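Long-range contact in valine-pyruvate aminotransferase (Salmonella typhimurium, PDB 3G7Q), which catalyses the pyridoxal 5'-phosphate-dependent transfer of an amino group between valine and pyruvate, probably serving alanine biosynthesis: residues A[160-168]-A[332-343]. Numbering follows the deposited sequence.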
loop_
_atom_site.group_PDB
_atom_site.type_symbol
_atom_site.label_atom_id
_atom_site.label_comp_id
_atom_site.label_asym_id
_atom_site.label_seq_id
_atom_site.Cartn_x
_atom_site.Cartn_y
_atom_site.Cartn_z
ATOM N N LEU A 160 -26.493 -23.616 19.524
ATOM C CA LEU A 160 -27.291 -24.141 18.384
ATOM C C LEU A 160 -28.552 -23.302 18.265
ATOM O O LEU A 160 -29.139 -22.922 19.282
ATOM C CB LEU A 160 -27.611 -25.614 18.565
ATOM C CG LEU A 160 -26.391 -26.549 18.626
ATOM C CD1 LEU A 160 -26.802 -27.991 18.969
ATOM C CD2 LEU A 160 -25.597 -26.484 17.302
ATOM N N LEU A 161 -28.938 -22.993 17.034
ATOM C CA LEU A 161 -30.089 -22.163 16.753
ATOM C C LEU A 161 -31.078 -22.879 15.807
ATOM O O LEU A 161 -30.745 -23.898 15.198
ATOM C CB LEU A 161 -29.632 -20.860 16.129
ATOM C CG LEU A 161 -28.783 -19.966 17.030
ATOM C CD1 LEU A 161 -28.204 -18.831 16.168
ATOM C CD2 LEU A 161 -29.611 -19.462 18.242
ATOM N N PRO A 162 -32.295 -22.326 15.676
ATOM C CA PRO A 162 -33.236 -22.958 14.758
ATOM C C PRO A 162 -32.800 -22.964 13.299
ATOM O O PRO A 162 -31.886 -22.249 12.871
ATOM C CB PRO A 162 -34.490 -22.094 14.902
ATOM C CG PRO A 162 -34.380 -21.569 16.321
ATOM C CD PRO A 162 -32.929 -21.197 16.382
ATOM N N GLU A 163 -33.501 -23.774 12.517
ATOM C CA GLU A 163 -33.190 -23.953 11.106
ATOM C C GLU A 163 -31.764 -24.426 10.855
ATOM O O GLU A 163 -31.172 -24.108 9.837
ATOM C CB GLU A 163 -33.542 -22.712 10.279
ATOM C CG GLU A 163 -35.031 -22.325 10.476
ATOM C CD GLU A 163 -35.584 -21.361 9.450
ATOM O OE1 GLU A 163 -34.928 -21.107 8.417
ATOM O OE2 GLU A 163 -36.726 -20.856 9.679
ATOM N N GLY A 164 -31.232 -25.229 11.763
ATOM C CA GLY A 164 -29.920 -25.807 11.556
ATOM C C GLY A 164 -28.835 -24.757 11.465
ATOM O O GLY A 164 -27.892 -24.854 10.663
ATOM N N GLN A 165 -28.986 -23.741 12.298
ATOM C CA GLN A 165 -28.000 -22.666 12.359
ATOM C C GLN A 165 -27.273 -22.715 13.700
ATOM O O GLN A 165 -27.594 -23.533 14.570
ATOM C CB GLN A 165 -28.649 -21.305 12.070
ATOM C CG GLN A 165 -29.124 -21.218 10.632
ATOM C CD GLN A 165 -29.751 -19.915 10.230
ATOM O OE1 GLN A 165 -29.771 -18.930 10.980
ATOM N NE2 GLN A 165 -30.283 -19.903 9.010
ATOM N N PHE A 166 -26.282 -21.843 13.859
ATOM C CA PHE A 166 -25.550 -21.786 15.119
ATOM C C PHE A 166 -24.849 -20.453 15.221
ATOM O O PHE A 166 -24.736 -19.724 14.225
ATOM C CB PHE A 166 -24.573 -22.952 15.278
ATOM C CG PHE A 166 -23.404 -22.935 14.332
ATOM C CD1 PHE A 166 -23.555 -23.330 13.019
ATOM C CD2 PHE A 166 -22.140 -22.574 14.770
ATOM C CE1 PHE A 166 -22.493 -23.369 12.167
ATOM C CE2 PHE A 166 -21.055 -22.605 13.882
ATOM C CZ PHE A 166 -21.243 -22.985 12.594
ATOM N N LYS A 167 -24.354 -20.152 16.421
ATOM C CA LYS A 167 -23.673 -18.896 16.659
ATOM C C LYS A 167 -22.524 -19.105 17.660
ATOM O O LYS A 167 -22.698 -19.753 18.696
ATOM C CB LYS A 167 -24.657 -17.869 17.228
ATOM C CG LYS A 167 -24.045 -16.516 17.524
ATOM C CD LYS A 167 -25.084 -15.459 17.904
ATOM C CE LYS A 167 -24.432 -14.167 18.445
ATOM N NZ LYS A 167 -23.634 -13.396 17.433
ATOM N N TYR A 168 -21.361 -18.590 17.315
ATOM C CA TYR A 168 -20.217 -18.639 18.204
ATOM C C TYR A 168 -20.349 -17.537 19.238
ATOM O O TYR A 168 -20.842 -16.438 18.942
ATOM C CB TYR A 168 -18.926 -18.436 17.452
ATOM C CG TYR A 168 -18.536 -19.549 16.490
ATOM C CD1 TYR A 168 -18.353 -20.852 16.935
ATOM C CD2 TYR A 168 -18.279 -19.273 15.179
ATOM C CE1 TYR A 168 -17.952 -21.881 16.060
ATOM C CE2 TYR A 168 -17.878 -20.264 14.294
ATOM C CZ TYR A 168 -17.721 -21.577 14.746
ATOM O OH TYR A 168 -17.344 -22.562 13.872
ATOM N N LEU A 332 -24.777 -27.486 9.176
ATOM C CA LEU A 332 -25.192 -26.402 10.056
ATOM C C LEU A 332 -24.569 -25.119 9.474
ATOM O O LEU A 332 -23.420 -25.118 9.038
ATOM C CB LEU A 332 -24.766 -26.628 11.490
ATOM C CG LEU A 332 -25.381 -27.862 12.163
ATOM C CD1 LEU A 332 -24.815 -28.112 13.555
ATOM C CD2 LEU A 332 -26.907 -27.728 12.239
ATOM N N ILE A 333 -25.337 -24.046 9.488
ATOM C CA ILE A 333 -24.935 -22.784 8.876
ATOM C C ILE A 333 -24.808 -21.746 9.969
ATOM O O ILE A 333 -25.739 -21.538 10.742
ATOM C CB ILE A 333 -25.994 -22.346 7.853
ATOM C CG1 ILE A 333 -26.179 -23.413 6.748
ATOM C CG2 ILE A 333 -25.606 -20.994 7.208
ATOM C CD1 ILE A 333 -27.382 -23.122 5.777
ATOM N N HIS A 334 -23.668 -21.068 10.066
ATOM C CA HIS A 334 -23.570 -20.027 11.095
ATOM C C HIS A 334 -24.635 -18.984 10.778
ATOM O O HIS A 334 -24.846 -18.634 9.612
ATOM C CB HIS A 334 -22.206 -19.348 11.132
ATOM C CG HIS A 334 -21.988 -18.528 12.365
ATOM N ND1 HIS A 334 -22.580 -17.295 12.551
ATOM C CD2 HIS A 334 -21.278 -18.782 13.497
ATOM C CE1 HIS A 334 -22.226 -16.815 13.737
ATOM N NE2 HIS A 334 -21.453 -17.701 14.341
ATOM N N LYS A 335 -25.342 -18.513 11.796
ATOM C CA LYS A 335 -26.343 -17.451 11.571
ATOM C C LYS A 335 -25.709 -16.302 10.785
ATOM O O LYS A 335 -24.695 -15.775 11.166
ATOM C CB LYS A 335 -26.902 -16.957 12.897
ATOM C CG LYS A 335 -28.014 -15.948 12.663
ATOM C CD LYS A 335 -28.548 -15.457 13.976
ATOM C CE LYS A 335 -29.799 -14.619 13.700
ATOM N NZ LYS A 335 -30.384 -14.174 14.986
ATOM N N PRO A 336 -26.274 -15.958 9.624
ATOM C CA PRO A 336 -25.654 -14.937 8.795
ATOM C C PRO A 336 -26.054 -13.543 9.273
ATOM O O PRO A 336 -27.057 -12.994 8.838
ATOM C CB PRO A 336 -26.216 -15.258 7.397
ATOM C CG PRO A 336 -27.446 -15.806 7.620
ATOM C CD PRO A 336 -27.438 -16.557 8.951
ATOM N N GLU A 337 -25.271 -12.986 10.185
ATOM C CA GLU A 337 -25.620 -11.680 10.784
ATOM C C GLU A 337 -25.035 -10.479 10.038
ATOM O O GLU A 337 -25.438 -9.329 10.295
ATOM C CB GLU A 337 -25.242 -11.674 12.276
ATOM C CG GLU A 337 -26.009 -12.711 13.087
ATOM C CD GLU A 337 -25.709 -12.641 14.545
ATOM O OE1 GLU A 337 -24.553 -12.843 14.937
ATOM O OE2 GLU A 337 -26.649 -12.374 15.318
ATOM N N GLY A 338 -24.157 -10.724 9.075
ATOM C CA GLY A 338 -23.578 -9.697 8.259
ATOM C C GLY A 338 -22.494 -10.278 7.395
ATOM O O GLY A 338 -22.258 -11.500 7.396
ATOM N N ALA A 339 -21.813 -9.398 6.668
ATOM C CA ALA A 339 -20.789 -9.747 5.725
ATOM C C ALA A 339 -21.345 -10.582 4.538
ATOM O O ALA A 339 -22.570 -10.669 4.335
ATOM C CB ALA A 339 -19.527 -10.413 6.398
ATOM N N ILE A 340 -20.430 -11.128 3.764
ATOM C CA ILE A 340 -20.758 -11.693 2.443
ATOM C C ILE A 340 -20.480 -13.193 2.311
ATOM O O ILE A 340 -20.398 -13.730 1.186
ATOM C CB ILE A 340 -19.978 -10.900 1.329
ATOM C CG1 ILE A 340 -18.445 -11.046 1.463
ATOM C CG2 ILE A 340 -20.439 -9.401 1.321
ATOM C CD1 ILE A 340 -17.618 -10.431 0.274
ATOM N N PHE A 341 -20.342 -13.846 3.462
ATOM C CA PHE A 341 -20.002 -15.258 3.515
ATOM C C PHE A 341 -21.039 -16.106 4.236
ATOM O O PHE A 341 -21.803 -15.612 5.040
ATOM C CB PHE A 341 -18.696 -15.447 4.298
ATOM C CG PHE A 341 -17.570 -14.578 3.806
ATOM C CD1 PHE A 341 -16.862 -14.913 2.659
ATOM C CD2 PHE A 341 -17.271 -13.399 4.453
ATOM C CE1 PHE A 341 -15.850 -14.082 2.183
ATOM C CE2 PHE A 341 -16.243 -12.553 3.965
ATOM C CZ PHE A 341 -15.552 -12.889 2.855
ATOM N N LEU A 342 -21.018 -17.392 3.919
ATOM C CA LEU A 342 -21.692 -18.387 4.715
ATOM C C LEU A 342 -20.602 -19.340 5.242
ATOM O O LEU A 342 -19.679 -19.760 4.517
ATOM C CB LEU A 342 -22.776 -19.137 3.954
ATOM C CG LEU A 342 -24.021 -18.331 3.610
ATOM C CD1 LEU A 342 -24.954 -19.177 2.694
ATOM C CD2 LEU A 342 -24.760 -17.865 4.873
ATOM N N TRP A 343 -20.711 -19.637 6.521
ATOM C CA TRP A 343 -19.796 -20.555 7.210
ATOM C C TRP A 343 -20.576 -21.823 7.463
ATOM O O TRP A 343 -21.581 -21.832 8.227
ATOM C CB TRP A 343 -19.319 -19.913 8.490
ATOM C CG TRP A 343 -18.394 -20.686 9.374
ATOM C CD1 TRP A 343 -18.688 -21.277 10.553
ATOM C CD2 TRP A 343 -16.975 -20.837 9.193
ATOM N NE1 TRP A 343 -17.567 -21.813 11.102
ATOM C CE2 TRP A 343 -16.497 -21.556 10.295
ATOM C CE3 TRP A 343 -16.077 -20.454 8.193
ATOM C CZ2 TRP A 343 -15.150 -21.899 10.446
ATOM C CZ3 TRP A 343 -14.732 -20.774 8.344
ATOM C CH2 TRP A 343 -14.288 -21.491 9.463
HETATM O O HOH W 1 -25.712 -10.957 17.368
#
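Over one face of the F166 ring sits H334, its CA in a CH-pi contact and its imidazole presenting an edge to that face, planes at 68°. The F166 edge meets L332 O, while W345 adds a further edge-to-face pair. The H334 ring in turn carries F166 O over the centre of one face. F166 CE2 lies over one face of Y168, and at that ring's edge W343 NE1 donates to Y168 OH (2.9 Å), which H383 also bonds. This aromatic cluster of F166, Y168, H334 and W343 illustrates how side chains tie strands 165-169, 332-334 and antiparallel 341-345 in the smaller mixed sheet of the class I aminotransferase fold, apart from its seven-stranded sheet. Parallel 165-169 and 332-334 are joined by I333 N to G164 O (2.9 Å) and K335 N to F166 O (2.8 Å). With CG anti to its backbone N (chi1 -166°), H334 swings its imidazole across F166 O. NE2 thus accepts from Y168 N (3.1 Å), and ND1 donates to K335 O, fixing the ring's rotation. Past strand 332-334, the syn lone pair of E337 OE1 meets K167 NZ (2.7 Å) in a buried salt bridge; N195 OD1 and V196 O also hold the ammonium, and a water bridges NZ and OE2.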